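Local coordinates for Phosphoglucomutase/phosphomannomutase family protein (Burkholderia thailandensis, PDB 3UW2), which probably moves a phosphoryl group within a phosphosugar, as other phosphohexose mutases do, with a metal ion bound at its active site, at residues Val65-Val79 / Ser123-Asn137. Residues are numbered along the deposited sequence; the frame is centred on the assembly and turned at random. Where two conformers were deposited one is given.
Sequences VVVARDGRLSGPELV and SCIVVTGSHNPPDYN. With PO4 (phosphate ion), chain B; EDO (1,2-ethanediol), chain C.
Arg-72 reaches into the loop 128-136, where backbone carbonyls take up its two terminal nitrogens. Its chain, extended from CG to NE (chi3 -175°), carries the guanidinium there, with Gly-129 C over one face and Ser-130 O, Asn-132 O and Pro-133 O round the edge in its plane. NH2 donates to Asn-132 O at 2.6 Å and to Ser-130 O at 3.0 Å; NH1 donates to Pro-133 O at 2.6 Å, from the face of that carbonyl opposite to Tyr-136 N, and weakly to Tyr-136 O. NE forms a salt bridge with Asp-70 OD2 (3.1 Å), weak as a hydrogen bond; the carboxylate probably balances the buried guanidinium charge. The same OD2 takes the Thr-128 hydroxyl at 2.8 Å from above the carboxylate plane, while OD1 closes an Asx turn onto Arg-72 N. Thr-128 OG1 in turn accepts from Ser-130 N in an ST turn. The loop matches the phosphoserine loop of phosphohexose mutases: Ser-130 OG is covalently bonded to phosphorus, close to the zinc ion held by Asp-264, Asp-266 and Asp-268, and His-131 ND1 and Lys-140 NZ are hydrogen-bonded to the phosphate. Behind it, strands 65-69 and 124-127 run parallel, their directions 14° from each other, in the sheet of domain I, joined by five backbone hydrogen bonds from Val-66 N to Ser-123 O through Asp-70 N to Val-127 O. Helix 75-88 packs on the sheet face that carries Val-127, whose CG1 meets Leu-78 CB and CG2 meets Val-79 CB, each at 4.0 Å. Beside the helix start, Asn-137 ND2 gives a nearly straight bond (174°) to Ser-74 OG, and a water links Asn-137 ND2 to Asp-70 OD1 and Val-127 O.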
loop_
_atom_site.group_PDB
_atom_site.type_symbol
_atom_site.label_atom_id
_atom_site.label_comp_id
_atom_site.label_asym_id
_atom_site.label_seq_id
_atom_site.Cartn_x
_atom_site.Cartn_y
_atom_site.Cartn_z
ATOM N N VAL A 65 0.919 -16.998 15.215
ATOM C CA VAL A 65 0.535 -15.871 14.424
ATOM C C VAL A 65 0.789 -14.609 15.253
ATOM O O VAL A 65 0.392 -14.531 16.450
ATOM C CB VAL A 65 -0.981 -15.917 14.072
ATOM C CG1 VAL A 65 -1.347 -14.643 13.304
ATOM C CG2 VAL A 65 -1.276 -17.101 13.130
ATOM N N VAL A 66 1.414 -13.612 14.628
ATOM C CA VAL A 66 1.529 -12.282 15.217
ATOM C C VAL A 66 0.216 -11.524 14.990
ATOM O O VAL A 66 -0.356 -11.579 13.865
ATOM C CB VAL A 66 2.641 -11.510 14.452
ATOM C CG1 VAL A 66 2.702 -10.023 14.821
ATOM C CG2 VAL A 66 3.980 -12.123 14.761
ATOM N N VAL A 67 -0.265 -10.777 15.993
ATOM C CA VAL A 67 -1.420 -9.891 15.740
ATOM C C VAL A 67 -1.068 -8.441 16.098
ATOM O O VAL A 67 -0.213 -8.224 16.902
ATOM C CB VAL A 67 -2.709 -10.290 16.506
ATOM C CG1 VAL A 67 -3.155 -11.688 16.107
ATOM C CG2 VAL A 67 -2.501 -10.185 18.011
ATOM N N ALA A 68 -1.697 -7.456 15.439
ATOM C CA ALA A 68 -1.417 -6.063 15.693
ATOM C C ALA A 68 -2.695 -5.309 15.324
ATOM O O ALA A 68 -3.596 -5.878 14.673
ATOM C CB ALA A 68 -0.224 -5.587 14.801
ATOM N N ARG A 69 -2.756 -4.049 15.732
ATOM C CA ARG A 69 -3.913 -3.220 15.406
ATOM C C ARG A 69 -3.491 -1.800 15.097
ATOM O O ARG A 69 -2.404 -1.350 15.539
ATOM C CB ARG A 69 -4.942 -3.276 16.579
ATOM C CG ARG A 69 -4.368 -2.722 17.893
ATOM C CD ARG A 69 -5.531 -2.571 18.891
ATOM N NE ARG A 69 -5.094 -1.998 20.149
ATOM C CZ ARG A 69 -5.073 -0.692 20.475
ATOM N NH1 ARG A 69 -5.444 0.323 19.627
ATOM N NH2 ARG A 69 -4.671 -0.397 21.700
ATOM N N ASP A 70 -4.351 -1.053 14.372
ATOM C CA ASP A 70 -4.096 0.371 14.236
ATOM C C ASP A 70 -4.779 1.116 15.395
ATOM O O ASP A 70 -5.096 0.488 16.395
ATOM C CB ASP A 70 -4.585 0.897 12.883
ATOM C CG ASP A 70 -6.087 0.817 12.708
ATOM O OD1 ASP A 70 -6.855 0.521 13.692
ATOM O OD2 ASP A 70 -6.555 1.187 11.563
ATOM N N GLY A 71 -5.024 2.432 15.275
ATOM C CA GLY A 71 -5.542 3.162 16.429
ATOM C C GLY A 71 -7.050 3.465 16.446
ATOM O O GLY A 71 -7.492 4.534 16.987
ATOM N N ARG A 72 -7.821 2.544 15.859
ATOM C CA ARG A 72 -9.239 2.702 15.759
ATOM C C ARG A 72 -9.930 2.330 17.071
ATOM O O ARG A 72 -9.406 1.521 17.857
ATOM C CB ARG A 72 -9.782 1.892 14.569
ATOM C CG ARG A 72 -9.510 2.595 13.237
ATOM C CD ARG A 72 -9.653 1.666 11.991
ATOM N NE ARG A 72 -9.245 2.466 10.801
ATOM C CZ ARG A 72 -10.028 3.234 10.065
ATOM N NH1 ARG A 72 -11.359 3.310 10.264
ATOM N NH2 ARG A 72 -9.447 3.960 9.111
ATOM N N LEU A 73 -11.108 2.921 17.316
ATOM C CA LEU A 73 -11.841 2.705 18.610
ATOM C C LEU A 73 -12.218 1.267 18.837
ATOM O O LEU A 73 -12.149 0.783 19.994
ATOM C CB LEU A 73 -13.099 3.585 18.723
ATOM C CG LEU A 73 -12.939 5.070 18.261
ATOM C CD1 LEU A 73 -14.256 5.770 17.847
ATOM C CD2 LEU A 73 -12.102 5.854 19.232
ATOM N N SER A 74 -12.643 0.601 17.755
ATOM C CA SER A 74 -12.960 -0.855 17.775
ATOM C C SER A 74 -11.743 -1.783 17.812
ATOM O O SER A 74 -11.888 -3.012 18.039
ATOM C CB SER A 74 -13.788 -1.231 16.551
ATOM O OG SER A 74 -13.065 -1.006 15.296
ATOM N N GLY A 75 -10.542 -1.227 17.580
ATOM C CA GLY A 75 -9.295 -2.008 17.588
ATOM C C GLY A 75 -9.055 -2.927 18.779
ATOM O O GLY A 75 -8.819 -4.136 18.631
ATOM N N PRO A 76 -9.110 -2.368 19.985
ATOM C CA PRO A 76 -8.699 -3.266 21.130
ATOM C C PRO A 76 -9.688 -4.460 21.241
ATOM O O PRO A 76 -9.298 -5.590 21.491
ATOM C CB PRO A 76 -8.875 -2.351 22.357
ATOM C CG PRO A 76 -8.631 -0.958 21.822
ATOM C CD PRO A 76 -9.218 -0.938 20.389
ATOM N N GLU A 77 -10.982 -4.204 21.022
ATOM C CA GLU A 77 -11.970 -5.308 21.229
ATOM C C GLU A 77 -11.764 -6.379 20.117
ATOM O O GLU A 77 -11.808 -7.593 20.367
ATOM C CB GLU A 77 -13.401 -4.768 21.136
ATOM C CG GLU A 77 -14.472 -5.868 21.348
ATOM C CD GLU A 77 -15.911 -5.348 21.274
ATOM O OE1 GLU A 77 -16.098 -4.147 20.982
ATOM O OE2 GLU A 77 -16.874 -6.137 21.521
ATOM N N LEU A 78 -11.683 -5.919 18.869
ATOM C CA LEU A 78 -11.568 -6.882 17.736
ATOM C C LEU A 78 -10.259 -7.680 17.775
ATOM O O LEU A 78 -10.286 -8.911 17.524
ATOM C CB LEU A 78 -11.620 -6.151 16.395
ATOM C CG LEU A 78 -12.966 -5.498 16.127
ATOM C CD1 LEU A 78 -12.915 -4.814 14.769
ATOM C CD2 LEU A 78 -14.074 -6.505 16.143
ATOM N N VAL A 79 -9.112 -7.024 18.102
ATOM C CA VAL A 79 -7.843 -7.785 18.147
ATOM C C VAL A 79 -7.897 -8.787 19.293
ATOM O O VAL A 79 -7.386 -9.891 19.185
ATOM C CB VAL A 79 -6.537 -6.909 18.257
ATOM C CG1 VAL A 79 -6.247 -6.407 19.669
ATOM C CG2 VAL A 79 -5.296 -7.694 17.852
ATOM N N SER A 123 3.475 -15.772 10.221
ATOM C CA SER A 123 2.119 -15.318 9.763
ATOM C C SER A 123 1.679 -14.126 10.633
ATOM O O SER A 123 2.113 -14.030 11.765
ATOM C CB SER A 123 1.119 -16.473 9.903
ATOM O OG SER A 123 1.575 -17.575 9.133
ATOM N N CYS A 124 0.854 -13.203 10.124
ATOM C CA CYS A 124 0.356 -12.117 10.996
ATOM C C CYS A 124 -0.951 -11.656 10.518
ATOM O O CYS A 124 -1.256 -11.811 9.316
ATOM C CB CYS A 124 1.275 -10.894 11.040
ATOM S SG CYS A 124 1.538 -10.087 9.437
ATOM N N ILE A 125 -1.700 -11.038 11.416
ATOM C CA ILE A 125 -2.934 -10.401 10.996
ATOM C C ILE A 125 -2.920 -9.012 11.645
ATOM O O ILE A 125 -2.677 -8.890 12.828
ATOM C CB ILE A 125 -4.164 -11.173 11.494
ATOM C CG1 ILE A 125 -4.170 -12.580 10.907
ATOM C CG2 ILE A 125 -5.435 -10.426 11.098
ATOM C CD1 ILE A 125 -5.203 -13.492 11.593
ATOM N N VAL A 126 -3.149 -7.978 10.862
ATOM C CA VAL A 126 -3.193 -6.649 11.401
ATOM C C VAL A 126 -4.656 -6.235 11.368
ATOM O O VAL A 126 -5.320 -6.318 10.311
ATOM C CB VAL A 126 -2.255 -5.660 10.644
ATOM C CG1 VAL A 126 -2.298 -4.278 11.357
ATOM C CG2 VAL A 126 -0.780 -6.175 10.644
ATOM N N VAL A 127 -5.197 -5.818 12.527
ATOM C CA VAL A 127 -6.614 -5.333 12.479
ATOM C C VAL A 127 -6.585 -3.833 12.136
ATOM O O VAL A 127 -6.153 -3.010 12.982
ATOM C CB VAL A 127 -7.230 -5.527 13.898
ATOM C CG1 VAL A 127 -8.712 -5.120 13.914
ATOM C CG2 VAL A 127 -7.060 -7.011 14.341
ATOM N N THR A 128 -7.064 -3.422 10.941
ATOM C CA THR A 128 -6.917 -2.078 10.579
ATOM C C THR A 128 -7.983 -1.801 9.493
ATOM O O THR A 128 -8.373 -2.703 8.727
ATOM C CB THR A 128 -5.509 -1.732 10.007
ATOM O OG1 THR A 128 -5.548 -0.384 9.487
ATOM C CG2 THR A 128 -5.197 -2.654 8.857
ATOM N N GLY A 129 -8.490 -0.590 9.554
ATOM C CA GLY A 129 -9.405 -0.017 8.558
ATOM C C GLY A 129 -8.704 0.947 7.631
ATOM O O GLY A 129 -9.358 1.602 6.775
ATOM N N SER A 130 -7.385 1.039 7.771
ATOM C CA SER A 130 -6.526 1.731 6.798
ATOM C C SER A 130 -6.912 3.238 6.631
ATOM O O SER A 130 -6.876 3.979 7.625
ATOM C CB SER A 130 -6.484 0.865 5.489
ATOM O OG SER A 130 -6.077 1.577 4.342
ATOM N N HIS A 131 -7.367 3.667 5.451
ATOM C CA HIS A 131 -7.672 5.082 5.186
ATOM C C HIS A 131 -9.151 5.405 5.427
ATOM O O HIS A 131 -9.576 6.558 5.257
ATOM C CB HIS A 131 -7.265 5.459 3.741
ATOM C CG HIS A 131 -8.157 4.856 2.677
ATOM N ND1 HIS A 131 -8.008 3.567 2.241
ATOM C CD2 HIS A 131 -9.272 5.371 2.008
ATOM C CE1 HIS A 131 -8.989 3.278 1.337
ATOM N NE2 HIS A 131 -9.750 4.379 1.182
ATOM N N ASN A 132 -9.938 4.401 5.842
ATOM C CA ASN A 132 -11.423 4.517 5.850
ATOM C C ASN A 132 -11.997 5.258 7.041
ATOM O O ASN A 132 -11.256 5.421 8.018
ATOM C CB ASN A 132 -12.059 3.107 5.753
ATOM C CG ASN A 132 -11.793 2.468 4.407
ATOM O OD1 ASN A 132 -12.181 2.996 3.355
ATOM N ND2 ASN A 132 -11.030 1.396 4.422
ATOM N N PRO A 133 -13.305 5.672 6.983
ATOM C CA PRO A 133 -13.911 6.391 8.126
ATOM C C PRO A 133 -13.824 5.634 9.471
ATOM O O PRO A 133 -13.554 4.407 9.460
ATOM C CB PRO A 133 -15.368 6.619 7.671
ATOM C CG PRO A 133 -15.284 6.680 6.144
ATOM C CD PRO A 133 -14.228 5.667 5.802
ATOM N N PRO A 134 -14.041 6.345 10.619
ATOM C CA PRO A 134 -13.832 5.799 11.957
ATOM C C PRO A 134 -14.483 4.448 12.288
ATOM O O PRO A 134 -13.917 3.660 13.137
ATOM C CB PRO A 134 -14.445 6.862 12.888
ATOM C CG PRO A 134 -14.381 8.162 12.109
ATOM C CD PRO A 134 -14.210 7.811 10.655
ATOM N N ASP A 135 -15.652 4.205 11.703
ATOM C CA ASP A 135 -16.482 3.032 12.003
ATOM C C ASP A 135 -16.100 1.800 11.150
ATOM O O ASP A 135 -16.707 0.731 11.293
ATOM C CB ASP A 135 -18.006 3.361 11.879
ATOM C CG ASP A 135 -18.378 4.088 10.577
ATOM O OD1 ASP A 135 -17.486 4.638 9.878
ATOM O OD2 ASP A 135 -19.597 4.157 10.268
ATOM N N TYR A 136 -15.115 1.965 10.254
ATOM C CA TYR A 136 -14.612 0.862 9.450
ATOM C C TYR A 136 -13.461 0.228 10.126
ATOM O O TYR A 136 -12.662 0.883 10.823
ATOM C CB TYR A 136 -14.083 1.333 8.104
ATOM C CG TYR A 136 -15.191 1.746 7.169
ATOM C CD1 TYR A 136 -15.938 2.864 7.434
ATOM C CD2 TYR A 136 -15.516 0.970 6.054
ATOM C CE1 TYR A 136 -16.969 3.254 6.582
ATOM C CE2 TYR A 136 -16.542 1.341 5.197
ATOM C CZ TYR A 136 -17.258 2.482 5.470
ATOM O OH TYR A 136 -18.305 2.855 4.649
ATOM N N ASN A 137 -13.354 -1.054 9.879
ATOM C CA ASN A 137 -12.203 -1.787 10.322
ATOM C C ASN A 137 -12.005 -3.060 9.452
ATOM O O ASN A 137 -12.748 -3.294 8.493
ATOM C CB ASN A 137 -12.275 -2.059 11.832
ATOM C CG ASN A 137 -10.873 -2.066 12.483
ATOM O OD1 ASN A 137 -9.882 -2.400 11.842
ATOM N ND2 ASN A 137 -10.790 -1.690 13.719
HETATM P P PO4 B . -5.612 0.855 2.969
HETATM O O2 PO4 B . -4.134 1.145 2.730
HETATM O O3 PO4 B . -6.457 1.609 1.970
HETATM O O4 PO4 B . -5.927 -0.597 3.139
HETATM C C1 EDO C . -7.039 2.906 21.042
HETATM O O1 EDO C . -5.760 3.145 20.405
HETATM C C2 EDO C . -8.227 3.531 20.309
HETATM O O2 EDO C . -7.713 4.685 19.641
HETATM O O HOH W 1 -7.992 -1.662 14.780
HETATM O O HOH W 2 -6.359 3.604 10.699
HETATM O O HOH W 3 -11.910 4.412 15.161
HETATM O O HOH W 4 -13.825 1.579 14.866
#